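DUF5642 domain-containing protein (Mycobacterium smegmatis, PDB 4TMD) is of unknown function; its precursor is predicted to be a secreted lipoprotein of a family in the Mog1p/PsbP clan. Local coordinates at residues 13-17 and 185-189; 20-26 and 71-77; 77-81 and 175-181; 100-104 and 114-118; 124-128 and 153-157. One frame throughout, in Å; residues are numbered along the deposited sequence.

Contact 1 (13-17 with 185-189) is the buried one of the five: it packs a 3-10 turn on helix 179-194 through apolar groups. Contacts 2, 4 and 5 join neighbouring strands of one antiparallel sheet and are partly buried, with backbone bonds at their centre and polar side chains outside. Contact 3 binds that sheet to the approach of the helix through a side-chain amide. Contacts 1 and 3 share helix 179-194, contacts 2 and 3 share Glu77, and contact 1 packs directly against contacts 2, 3 and 5. Contact 4 touches none of the others, its centre about 28 Å from that of contact 2, and it is the one whose segments are joined by a salt bridge.

Contact 1: 13-17 and 185-189; sequences LKSSF and LLSAA
Leu185 reaches out from helix 179-194 and meets Phe17 at about a right angle, the two methyls of the leucine set against the far end of the ring. CD1 of Leu185 lies at the ring edge, near its plane, 3.6 Å from Phe17 CZ. The other methyl, CD2, is equally near that carbon and also touches Ser16, whose OG sits 3.7 Å from Leu185 CD2. The first torsion explains this reach: Leu185 CG is placed opposite the carbonyl carbon and beside the backbone N (chi1 -77°), while chi2 is extended and carries CD1 outward.

Leu13 comes from the 3-10 turn with its CB directed at the helix and forks over one helical turn. Its CD2 branch takes the inner position, 3.6 Å from Ala189 CB and 3.9 Å from Leu185 CD2. Leu13 CD1 instead faces the main chain, lying 3.9 Å from Ala189 CA and 4.0 Å from Ala188 O. The carbonyl O of Leu185, which accepts the helical bond from Ala189 N, is also brushed by Leu13 CD2. Val83 and Phe81 of strand 79-88 complete the surroundings: Leu13 and Ala189 touch the valine, Phe17 and Leu185 the phenylalanine.

The close pairs are mostly methyl contacts with methyl, ring, main-chain carbon or oxygen, and the backbone bonds here run within each segment, such as Ser16 N to Leu13 O. The shapes of Leu13, Leu185 and Phe17 interlock without a directional bond between the segments; burial of these apolar groups is probably what holds the turn on the helix.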
# COMPACT_ATOMS: atom_id res chain seq x y z
N LEU A 13 6.39 -8.43 12.63
CA LEU A 13 6.38 -9.06 11.31
C LEU A 13 7.77 -9.29 10.73
O LEU A 13 7.91 -9.88 9.66
CB LEU A 13 5.53 -8.23 10.34
CG LEU A 13 4.06 -8.70 10.30
CD1 LEU A 13 3.35 -8.53 11.65
CD2 LEU A 13 3.28 -8.02 9.20
N LYS A 14 8.80 -8.82 11.41
CA LYS A 14 10.17 -9.17 11.05
C LYS A 14 10.32 -10.68 10.98
O LYS A 14 10.95 -11.22 10.08
CB LYS A 14 11.15 -8.63 12.07
CG LYS A 14 11.39 -7.16 11.96
CD LYS A 14 12.43 -6.73 12.98
CE LYS A 14 11.86 -6.71 14.39
NZ LYS A 14 12.75 -6.02 15.37
N SER A 15 9.71 -11.35 11.94
CA SER A 15 9.82 -12.79 12.05
C SER A 15 8.97 -13.51 11.00
O SER A 15 8.92 -14.73 10.95
CB SER A 15 9.42 -13.22 13.46
OG SER A 15 10.24 -12.56 14.42
N SER A 16 8.31 -12.74 10.15
CA SER A 16 7.51 -13.33 9.09
C SER A 16 8.35 -13.59 7.83
O SER A 16 7.86 -14.17 6.87
CB SER A 16 6.32 -12.41 8.78
OG SER A 16 5.43 -12.99 7.84
N PHE A 17 9.61 -13.17 7.85
CA PHE A 17 10.50 -13.30 6.67
C PHE A 17 11.72 -14.17 6.97
O PHE A 17 12.39 -13.98 8.00
CB PHE A 17 10.96 -11.92 6.18
CG PHE A 17 9.84 -10.99 5.84
CD1 PHE A 17 9.38 -10.07 6.77
CD2 PHE A 17 9.22 -11.06 4.60
CE1 PHE A 17 8.34 -9.20 6.46
CE2 PHE A 17 8.17 -10.20 4.29
CZ PHE A 17 7.73 -9.28 5.22
N LEU A 185 0.55 -10.87 4.77
CA LEU A 185 1.17 -9.84 5.59
C LEU A 185 0.14 -8.82 6.10
O LEU A 185 0.26 -8.33 7.22
CB LEU A 185 2.26 -9.09 4.81
CG LEU A 185 3.60 -9.82 4.65
CD1 LEU A 185 4.50 -9.02 3.71
CD2 LEU A 185 4.28 -10.00 6.00
N LEU A 186 -0.87 -8.50 5.29
CA LEU A 186 -1.88 -7.54 5.72
C LEU A 186 -2.68 -8.08 6.90
O LEU A 186 -2.88 -7.41 7.90
CB LEU A 186 -2.81 -7.17 4.58
CG LEU A 186 -3.93 -6.20 4.99
CD1 LEU A 186 -3.37 -4.79 5.20
CD2 LEU A 186 -5.07 -6.22 3.96
N SER A 187 -3.15 -9.32 6.78
CA SER A 187 -3.89 -9.94 7.86
C SER A 187 -3.04 -10.07 9.12
O SER A 187 -3.51 -9.82 10.23
CB SER A 187 -4.39 -11.31 7.42
OG SER A 187 -5.27 -11.16 6.32
N ALA A 188 -1.79 -10.47 8.94
CA ALA A 188 -0.92 -10.68 10.08
C ALA A 188 -0.61 -9.36 10.78
O ALA A 188 -0.56 -9.31 12.01
CB ALA A 188 0.38 -11.40 9.65
N ALA A 189 -0.41 -8.30 9.99
CA ALA A 189 -0.06 -7.00 10.56
C ALA A 189 -1.22 -6.42 11.36
O ALA A 189 -1.02 -5.80 12.40
CB ALA A 189 0.33 -6.03 9.46

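Contact 2: 20-26 and 71-77; sequences EFKVSEV and ATAAEGE
Lys22 and Glu75 exchange two backbone hydrogen bonds, Lys22 N giving to Glu75 O over 2.8 Å and Glu75 N giving back to Lys22 O. Equivalent pairs join Ser24 with Ala73 and Val26 with Ala71. The straightest of the six is Ala73 N to Ser24 O, with an N-H...O angle of 175°. Between them lie the non-hydrogen-bonded pairs Val23-Ala74 and Glu25-Thr72.

Beyond Lys22-Glu75, the last bonded pair at that end, two waters bridge the chains. One gives to Glu20 O and accepts from Glu77 N, and another gives to both Glu20 O and Glu75 O. At the other end a third water donates to Glu25 OE1 and Thr72 OG1; the same glutamate forms a salt bridge with Lys14, and Thr72 OG1 is also bonded to Val10 O.

Phe21 lies obliquely beside the chain at Gly76, bringing CE1 within 3.2 Å of Gly76 O, and its CD1 packs 3.8 Å from Ala74 CB. Further out, the carboxylates of Glu20 and Glu77 have planes 74° apart, with Glu20 OE2 3.5 Å from Glu77 OE2. Both oxygens are acceptors, so proximity probably raises the proton affinity of one group. Glu20 gets there by a bend at chi2, as does Glu77. On the face shared by Val23 and Ala74, Val23 CG2 touches Ala74 CB at 4.0 Å.

Alternating paired bonds and segment axes at 160° identify a regular antiparallel pairing, here of strand 22-30, an edge strand of the sheet within this chain, with strand 67-76, consistent with the Mog1p/PsbP clan to which the family is assigned.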
# COMPACT_ATOMS: atom_id res chain seq x y z
N GLU A 20 16.46 -15.43 3.61
CA GLU A 20 16.65 -14.92 2.25
C GLU A 20 16.15 -13.47 2.13
O GLU A 20 16.30 -12.84 1.08
CB GLU A 20 15.93 -15.81 1.23
CG GLU A 20 14.42 -15.66 1.17
CD GLU A 20 13.69 -16.69 2.02
OE1 GLU A 20 14.11 -16.93 3.18
OE2 GLU A 20 12.69 -17.26 1.53
N PHE A 21 15.58 -12.94 3.20
CA PHE A 21 15.11 -11.57 3.16
C PHE A 21 15.99 -10.67 3.97
O PHE A 21 16.45 -11.03 5.06
CB PHE A 21 13.67 -11.46 3.68
CG PHE A 21 12.65 -11.89 2.69
CD1 PHE A 21 12.08 -10.96 1.82
CD2 PHE A 21 12.25 -13.22 2.62
CE1 PHE A 21 11.14 -11.36 0.90
CE2 PHE A 21 11.30 -13.62 1.70
CZ PHE A 21 10.75 -12.70 0.84
N LYS A 22 16.22 -9.47 3.44
CA LYS A 22 16.83 -8.43 4.23
C LYS A 22 15.73 -7.55 4.81
O LYS A 22 14.95 -6.96 4.07
CB LYS A 22 17.78 -7.59 3.38
CG LYS A 22 18.49 -6.58 4.23
CD LYS A 22 19.37 -5.71 3.40
CE LYS A 22 20.14 -4.78 4.26
NZ LYS A 22 20.71 -3.70 3.43
N VAL A 23 15.68 -7.46 6.13
CA VAL A 23 14.58 -6.76 6.80
C VAL A 23 15.06 -5.44 7.40
O VAL A 23 16.17 -5.35 7.92
CB VAL A 23 13.97 -7.64 7.91
CG1 VAL A 23 13.01 -6.85 8.79
CG2 VAL A 23 13.27 -8.84 7.28
N SER A 24 14.22 -4.41 7.32
CA SER A 24 14.47 -3.13 7.98
C SER A 24 13.20 -2.64 8.67
O SER A 24 12.12 -3.20 8.47
CB SER A 24 14.95 -2.09 6.97
OG SER A 24 13.99 -1.92 5.94
N GLU A 25 13.34 -1.59 9.47
CA GLU A 25 12.23 -1.08 10.25
C GLU A 25 12.23 0.43 10.29
O GLU A 25 13.29 1.06 10.17
CB GLU A 25 12.28 -1.61 11.68
CG GLU A 25 12.37 -3.11 11.80
CD GLU A 25 12.67 -3.54 13.21
OE1 GLU A 25 11.73 -3.54 14.03
OE2 GLU A 25 13.83 -3.89 13.51
N VAL A 26 11.04 1.00 10.45
CA VAL A 26 10.89 2.41 10.78
C VAL A 26 10.18 2.45 12.13
O VAL A 26 9.05 1.97 12.26
CB VAL A 26 10.07 3.19 9.73
CG1 VAL A 26 9.81 4.63 10.20
CG2 VAL A 26 10.77 3.18 8.38
N ALA A 71 6.89 1.10 10.45
CA ALA A 71 6.92 0.20 9.32
C ALA A 71 7.91 -0.95 9.49
O ALA A 71 8.87 -0.86 10.26
CB ALA A 71 7.21 0.97 8.05
N THR A 72 7.62 -2.04 8.80
CA THR A 72 8.56 -3.13 8.65
C THR A 72 8.68 -3.39 7.15
O THR A 72 7.66 -3.49 6.46
CB THR A 72 8.11 -4.40 9.37
OG1 THR A 72 8.15 -4.17 10.79
CG2 THR A 72 9.05 -5.56 9.04
N ALA A 73 9.90 -3.46 6.64
CA ALA A 73 10.09 -3.70 5.21
C ALA A 73 11.06 -4.85 4.99
O ALA A 73 11.91 -5.12 5.83
CB ALA A 73 10.58 -2.45 4.52
N ALA A 74 10.91 -5.55 3.87
CA ALA A 74 11.76 -6.71 3.57
C ALA A 74 12.04 -6.79 2.08
O ALA A 74 11.14 -6.59 1.28
CB ALA A 74 11.12 -7.99 4.03
N GLU A 75 13.28 -7.13 1.73
CA GLU A 75 13.64 -7.31 0.33
C GLU A 75 14.26 -8.68 0.15
O GLU A 75 15.16 -9.05 0.90
CB GLU A 75 14.61 -6.22 -0.13
CG GLU A 75 14.09 -4.83 0.13
CD GLU A 75 14.81 -3.78 -0.70
OE1 GLU A 75 15.89 -4.09 -1.24
OE2 GLU A 75 14.28 -2.66 -0.83
N GLY A 76 13.76 -9.44 -0.82
CA GLY A 76 14.27 -10.77 -1.09
C GLY A 76 13.32 -11.56 -1.99
O GLY A 76 12.17 -11.16 -2.14
N GLU A 77 13.80 -12.66 -2.56
CA GLU A 77 13.05 -13.44 -3.54
C GLU A 77 12.52 -12.55 -4.67
O GLU A 77 11.42 -12.76 -5.17
CB GLU A 77 11.88 -14.19 -2.87
CG GLU A 77 12.29 -15.28 -1.86
CD GLU A 77 12.75 -16.59 -2.52
OE1 GLU A 77 12.44 -16.80 -3.72
OE2 GLU A 77 13.42 -17.40 -1.85
O HOH W 1 16.58 -13.32 -1.77
O HOH W 2 17.82 -10.45 0.39
O HOH W 3 9.21 -2.34 13.05

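Contact 3: 77-81 and 175-181; sequences EGNRF and AKVDTER
Asn79 OD1 accepts from the backbone N of Asp178 in a 2.8 Å bond, nearly straight at 171° and lying in the carbonyl plane of the amide. The other end of the same group is used as well. Asn79 ND2 donates across the contact to Lys176 O over 3.3 Å and, within its own segment, to Gly78 O over 2.8 Å. Both acceptors lie close to the amide plane, though ND2 stands above the carbonyl plane of each; the three bonds together fix the amide's orientation. Asn79 thus binds the chain at a donor and an acceptor on either side of Val177. A water extends the link, giving to Gly78 O and accepting from Ala175 N.

Next along, Asp178 is the N-cap of helix 179-194: Asp178 OD1 accepts from Arg181 N at 3.0 Å, met from above the carboxylate plane. The carbonyl O of Asp178 lies in plane at the edge of the Phe81 ring, 3.7 Å from Phe81 CE1. Arg181 extends from CG to NE, crossing Phe81 at about a right angle and laying CD obliquely 3.7 Å from Phe81 CZ.

Strand 79-88 runs between strands 67-76 and 158-166, bonded to the first through Phe81 and Ala74 and to the second through Arg80 and Asn165. Val177 packs on Ala164 of strand 158-166 and on Tyr149 of strand 145-155, so the approach to the helix lies against those two strands.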
# COMPACT_ATOMS: atom_id res chain seq x y z
N GLU A 77 13.80 -12.66 -2.56
CA GLU A 77 13.05 -13.44 -3.54
C GLU A 77 12.52 -12.55 -4.67
O GLU A 77 11.42 -12.76 -5.17
CB GLU A 77 11.88 -14.19 -2.87
CG GLU A 77 12.29 -15.28 -1.86
CD GLU A 77 12.75 -16.59 -2.52
OE1 GLU A 77 12.44 -16.80 -3.72
OE2 GLU A 77 13.42 -17.40 -1.85
N GLY A 78 13.29 -11.53 -5.04
CA GLY A 78 12.92 -10.67 -6.15
C GLY A 78 11.81 -9.68 -5.87
O GLY A 78 11.33 -9.00 -6.78
N ASN A 79 11.38 -9.61 -4.61
CA ASN A 79 10.33 -8.68 -4.20
C ASN A 79 10.77 -7.76 -3.08
O ASN A 79 11.68 -8.08 -2.33
CB ASN A 79 9.09 -9.43 -3.71
CG ASN A 79 8.31 -10.08 -4.82
OD1 ASN A 79 7.27 -10.68 -4.57
ND2 ASN A 79 8.81 -9.99 -6.05
N ARG A 80 10.09 -6.63 -2.97
CA ARG A 80 10.13 -5.80 -1.77
C ARG A 80 8.73 -5.73 -1.16
O ARG A 80 7.75 -5.49 -1.88
CB ARG A 80 10.64 -4.40 -2.11
CG ARG A 80 10.56 -3.34 -0.97
CD ARG A 80 11.00 -1.99 -1.56
NE ARG A 80 10.80 -0.84 -0.70
CZ ARG A 80 11.37 0.35 -0.90
NH1 ARG A 80 12.18 0.53 -1.94
NH2 ARG A 80 11.14 1.37 -0.07
N PHE A 81 8.65 -5.93 0.15
CA PHE A 81 7.40 -5.75 0.91
C PHE A 81 7.58 -4.66 1.93
O PHE A 81 8.55 -4.68 2.69
CB PHE A 81 6.99 -7.05 1.62
CG PHE A 81 6.81 -8.20 0.69
CD1 PHE A 81 5.59 -8.43 0.07
CD2 PHE A 81 7.88 -9.05 0.41
CE1 PHE A 81 5.43 -9.48 -0.81
CE2 PHE A 81 7.72 -10.11 -0.48
CZ PHE A 81 6.50 -10.32 -1.09
N ALA A 175 11.10 -10.40 -11.25
CA ALA A 175 10.30 -11.47 -10.70
C ALA A 175 8.86 -11.03 -10.62
O ALA A 175 8.57 -9.83 -10.59
CB ALA A 175 10.82 -11.88 -9.32
N LYS A 176 7.96 -12.01 -10.59
CA LYS A 176 6.55 -11.78 -10.34
C LYS A 176 6.36 -11.42 -8.86
O LYS A 176 7.06 -11.94 -8.00
CB LYS A 176 5.76 -13.04 -10.67
CG LYS A 176 4.30 -12.83 -10.96
CD LYS A 176 3.63 -14.15 -11.34
CE LYS A 176 2.18 -13.92 -11.78
NZ LYS A 176 1.99 -13.99 -13.27
N VAL A 177 5.41 -10.53 -8.57
CA VAL A 177 5.06 -10.21 -7.19
C VAL A 177 4.32 -11.37 -6.51
O VAL A 177 3.36 -11.90 -7.07
CB VAL A 177 4.17 -8.95 -7.11
CG1 VAL A 177 3.78 -8.66 -5.66
CG2 VAL A 177 4.87 -7.74 -7.72
N ASP A 178 4.76 -11.74 -5.30
CA ASP A 178 4.05 -12.72 -4.46
C ASP A 178 2.88 -12.03 -3.75
O ASP A 178 3.01 -11.60 -2.60
CB ASP A 178 5.01 -13.34 -3.44
CG ASP A 178 4.43 -14.54 -2.71
OD1 ASP A 178 3.19 -14.73 -2.71
OD2 ASP A 178 5.22 -15.32 -2.12
N THR A 179 1.74 -11.91 -4.43
CA THR A 179 0.57 -11.22 -3.88
C THR A 179 -0.06 -12.01 -2.75
O THR A 179 -0.72 -11.45 -1.88
CB THR A 179 -0.50 -10.95 -4.94
OG1 THR A 179 -0.97 -12.19 -5.48
CG2 THR A 179 0.05 -10.07 -6.09
N GLU A 180 0.09 -13.33 -2.80
CA GLU A 180 -0.38 -14.17 -1.72
C GLU A 180 0.30 -13.77 -0.40
O GLU A 180 -0.35 -13.57 0.62
CB GLU A 180 -0.12 -15.65 -2.03
CG GLU A 180 -0.66 -16.60 -0.98
CD GLU A 180 -0.34 -18.05 -1.29
OE1 GLU A 180 0.82 -18.35 -1.66
OE2 GLU A 180 -1.26 -18.88 -1.17
N ARG A 181 1.62 -13.64 -0.43
CA ARG A 181 2.36 -13.21 0.75
C ARG A 181 1.98 -11.79 1.20
O ARG A 181 1.87 -11.52 2.40
CB ARG A 181 3.85 -13.26 0.48
CG ARG A 181 4.71 -13.09 1.73
CD ARG A 181 6.20 -13.11 1.33
NE ARG A 181 7.02 -13.64 2.40
CZ ARG A 181 7.87 -14.65 2.27
NH1 ARG A 181 8.03 -15.26 1.09
NH2 ARG A 181 8.56 -15.05 3.32
O HOH W 4 12.44 -8.58 -9.23

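Contact 4: 100-104 and 114-118; sequences ECKRV and QVDVV
The beta hairpin of strands 103-107 and 111-118 is joined here by the antiparallel pairs Arg103-Asp116 and Val104-Val115. Val104 and Val115 form the hydrogen-bonded pair, the shorter bond being Val115 N to Val104 O at 2.7 Å. Lys102 O takes Val117 N at 2.9 Å, and a water gives to both Cys101 O and Val115 O, linking the lead-in of the first strand to the second.

Arg103 and Asp116, a non-hydrogen-bonded pair, lie side by side pointing the same way. The arginine grips the carboxylate side-on, the two planes turned 36° against each other: Arg103 NE reaches Asp116 OD1 at 2.8 Å, on its syn side, and Arg103 NH2 reaches Asp116 OD2 at 3.1 Å from above the carboxylate plane. A turn at chi3 (-66°) swings the guanidinium over to the neighbouring strand. Gln114 NE2 holds Asp116 OD2 at 2.7 Å from the opposite face to Arg103 NH2, and it lies over one face of the guanidinium without bonding to it, both being donors. That oxygen therefore has two donors, which probably favours the charged aspartate. Lys102 lays its methylenes obliquely against Val117, with Lys102 CG 3.9 Å from Val117 CG2, while its NZ turns to a salt bridge with Asp99.

Strand 103-107 is flanked on its other side by edge strand 46-48, and Cys101 is joined by disulfide to Cys52. Strand 111-118 continues the sheet into strand 127-137, with backbone bonds from Gln114 to Ile134 and from Asp116 to His132.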
# COMPACT_ATOMS: atom_id res chain seq x y z
N GLU A 100 -17.67 0.38 -11.32
CA GLU A 100 -17.48 1.37 -12.38
C GLU A 100 -16.01 1.78 -12.48
O GLU A 100 -15.53 2.15 -13.56
CB GLU A 100 -18.35 2.60 -12.11
CG GLU A 100 -19.85 2.32 -12.00
CD GLU A 100 -20.26 1.78 -10.63
OE1 GLU A 100 -19.38 1.32 -9.88
OE2 GLU A 100 -21.48 1.82 -10.32
N CYS A 101 -15.30 1.73 -11.36
CA CYS A 101 -13.93 2.21 -11.34
C CYS A 101 -12.93 1.14 -10.94
O CYS A 101 -11.85 1.44 -10.44
CB CYS A 101 -13.83 3.41 -10.40
SG CYS A 101 -14.77 4.82 -10.99
N LYS A 102 -13.27 -0.12 -11.19
CA LYS A 102 -12.33 -1.18 -10.85
C LYS A 102 -11.17 -1.26 -11.84
O LYS A 102 -10.17 -1.95 -11.60
CB LYS A 102 -13.06 -2.51 -10.73
CG LYS A 102 -13.76 -2.64 -9.37
CD LYS A 102 -14.12 -4.08 -9.03
CE LYS A 102 -14.42 -4.26 -7.55
NZ LYS A 102 -15.50 -3.36 -7.10
N ARG A 103 -11.27 -0.54 -12.96
CA ARG A 103 -10.09 -0.33 -13.78
C ARG A 103 -10.04 1.12 -14.26
O ARG A 103 -10.99 1.63 -14.86
CB ARG A 103 -10.05 -1.28 -14.98
CG ARG A 103 -8.98 -0.89 -16.02
CD ARG A 103 -8.74 -2.01 -17.02
NE ARG A 103 -8.15 -3.17 -16.37
CZ ARG A 103 -8.11 -4.39 -16.89
NH1 ARG A 103 -8.63 -4.62 -18.09
NH2 ARG A 103 -7.54 -5.38 -16.21
N VAL A 104 -8.92 1.78 -13.99
CA VAL A 104 -8.68 3.11 -14.53
C VAL A 104 -7.37 3.17 -15.30
O VAL A 104 -6.32 2.82 -14.77
CB VAL A 104 -8.62 4.17 -13.43
CG1 VAL A 104 -8.67 5.55 -14.06
CG2 VAL A 104 -9.76 3.98 -12.44
N GLN A 114 -2.18 2.18 -15.52
CA GLN A 114 -3.42 1.47 -15.26
C GLN A 114 -3.48 1.16 -13.77
O GLN A 114 -2.46 0.79 -13.16
CB GLN A 114 -3.46 0.21 -16.11
CG GLN A 114 -4.60 -0.76 -15.86
CD GLN A 114 -4.48 -1.98 -16.75
OE1 GLN A 114 -3.98 -1.88 -17.86
NE2 GLN A 114 -4.90 -3.14 -16.28
N VAL A 115 -4.65 1.35 -13.17
CA VAL A 115 -4.81 1.02 -11.74
C VAL A 115 -6.06 0.16 -11.61
O VAL A 115 -7.16 0.62 -11.92
CB VAL A 115 -4.91 2.29 -10.86
CG1 VAL A 115 -5.17 1.93 -9.38
CG2 VAL A 115 -3.63 3.13 -10.97
N ASP A 116 -5.87 -1.09 -11.21
CA ASP A 116 -6.94 -2.09 -11.09
C ASP A 116 -7.22 -2.45 -9.64
O ASP A 116 -6.28 -2.62 -8.87
CB ASP A 116 -6.55 -3.40 -11.79
CG ASP A 116 -6.52 -3.28 -13.30
OD1 ASP A 116 -7.18 -2.38 -13.83
OD2 ASP A 116 -5.86 -4.11 -13.95
N VAL A 117 -8.49 -2.62 -9.29
CA VAL A 117 -8.82 -3.22 -8.00
C VAL A 117 -8.56 -4.72 -8.09
O VAL A 117 -8.91 -5.35 -9.08
CB VAL A 117 -10.29 -2.96 -7.62
CG1 VAL A 117 -10.63 -3.63 -6.29
CG2 VAL A 117 -10.55 -1.47 -7.55
N VAL A 118 -7.91 -5.28 -7.08
CA VAL A 118 -7.66 -6.71 -7.06
C VAL A 118 -8.15 -7.27 -5.74
O VAL A 118 -8.47 -6.53 -4.81
CB VAL A 118 -6.15 -7.04 -7.26
CG1 VAL A 118 -5.66 -6.66 -8.66
CG2 VAL A 118 -5.33 -6.36 -6.20
O HOH W 5 -9.18 1.42 -9.74

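Contact 5: 124-128 and 153-157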
# COMPACT_ATOMS: atom_id res chain seq x y z
N ASP A 124 -11.69 -9.29 9.96
CA ASP A 124 -12.77 -8.98 10.91
C ASP A 124 -12.75 -7.53 11.37
O ASP A 124 -11.72 -7.01 11.82
CB ASP A 124 -12.69 -9.90 12.12
CG ASP A 124 -13.04 -11.35 11.77
OD1 ASP A 124 -13.76 -11.56 10.77
OD2 ASP A 124 -12.58 -12.26 12.49
N ASP A 125 -13.91 -6.89 11.24
CA ASP A 125 -14.12 -5.52 11.69
C ASP A 125 -13.13 -4.56 11.04
O ASP A 125 -12.66 -3.62 11.68
CB ASP A 125 -14.00 -5.44 13.21
CG ASP A 125 -15.03 -6.30 13.90
OD1 ASP A 125 -16.23 -6.19 13.54
OD2 ASP A 125 -14.64 -7.10 14.78
N ALA A 126 -12.81 -4.81 9.78
CA ALA A 126 -11.95 -3.92 9.02
C ALA A 126 -12.48 -3.88 7.60
O ALA A 126 -13.14 -4.81 7.15
CB ALA A 126 -10.49 -4.40 9.06
N ARG A 127 -12.23 -2.78 6.90
CA ARG A 127 -12.48 -2.73 5.47
C ARG A 127 -11.14 -2.90 4.79
O ARG A 127 -10.15 -2.32 5.22
CB ARG A 127 -13.15 -1.42 5.05
CG ARG A 127 -14.65 -1.33 5.36
CD ARG A 127 -15.15 0.08 5.12
NE ARG A 127 -14.43 1.02 5.99
CZ ARG A 127 -14.36 2.33 5.80
NH1 ARG A 127 -14.97 2.91 4.76
NH2 ARG A 127 -13.68 3.07 6.67
N THR A 128 -11.11 -3.71 3.74
CA THR A 128 -9.87 -3.90 3.01
C THR A 128 -10.06 -3.65 1.53
O THR A 128 -11.11 -3.96 0.94
CB THR A 128 -9.32 -5.32 3.22
OG1 THR A 128 -10.29 -6.27 2.80
CG2 THR A 128 -8.99 -5.55 4.70
N ALA A 153 -5.87 -1.87 4.93
CA ALA A 153 -6.89 -2.25 5.90
C ALA A 153 -7.20 -1.07 6.80
O ALA A 153 -6.29 -0.47 7.37
CB ALA A 153 -6.44 -3.44 6.73
N SER A 154 -8.49 -0.76 6.94
CA SER A 154 -8.96 0.36 7.74
C SER A 154 -9.83 -0.11 8.89
O SER A 154 -10.79 -0.84 8.67
CB SER A 154 -9.77 1.32 6.86
OG SER A 154 -10.47 2.25 7.65
N PHE A 155 -9.50 0.30 10.11
CA PHE A 155 -10.36 0.03 11.26
C PHE A 155 -10.16 1.14 12.27
O PHE A 155 -9.04 1.48 12.61
CB PHE A 155 -10.09 -1.35 11.88
CG PHE A 155 -8.66 -1.58 12.27
CD1 PHE A 155 -7.72 -1.92 11.31
CD2 PHE A 155 -8.27 -1.48 13.59
CE1 PHE A 155 -6.39 -2.14 11.66
CE2 PHE A 155 -6.94 -1.70 13.95
CZ PHE A 155 -6.01 -2.04 12.98
N ASP A 156 -11.27 1.71 12.73
CA ASP A 156 -11.21 2.83 13.66
C ASP A 156 -10.26 3.90 13.13
O ASP A 156 -10.35 4.28 11.96
CB ASP A 156 -10.77 2.36 15.04
CG ASP A 156 -11.76 1.43 15.67
OD1 ASP A 156 -12.98 1.55 15.38
OD2 ASP A 156 -11.33 0.56 16.46
N ASN A 157 -9.35 4.35 13.98
CA ASN A 157 -8.40 5.37 13.56
C ASN A 157 -7.06 4.75 13.14
O ASN A 157 -6.02 5.40 13.21
CB ASN A 157 -8.20 6.40 14.67
CG ASN A 157 -9.50 7.12 15.02
OD1 ASN A 157 -10.50 7.00 14.31
ND2 ASN A 157 -9.50 7.86 16.12
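Arg127 and Ser154 form the hydrogen-bonded pair at this end of the hairpin of strands 127-137 and 145-155. Arg127 N gives to Ser154 O at 3.0 Å, and Ser154 N returns to Arg127 O at 2.9 Å. Their side chains rise on one face, where Arg127 NH2 stands 3.5 Å from Ser154 OG. On the other face Thr128 CG2 meets Ala153 CB at 3.9 Å.

Past the paired residues the chains stay close: Ala126 CB lies obliquely to the ring of Phe155 and 4.2 Å from Phe155 CB, which in turn touches Asp125 O at 3.4 Å. Phe155 CG sits between the backbone N and the carbonyl carbon (chi1 55°), and the ring leads away from segment 124-128.

A second shell surrounds these groups. Tyr2 meets the Phe155 ring edge-to-face, and Thr128 OG1 is bonded to Pro121 O. Ala153, with its short side chain, packs against Leu186 and Val190 of helix 179-194. The chemistry implies a division of labour: main-chain bonds set the strand pairing, while Arg194 of the helix contacts both Phe155, by a cation-pi interaction, and the carbonyl of Asp124, by a hydrogen bond, in the loop before strand 127-137.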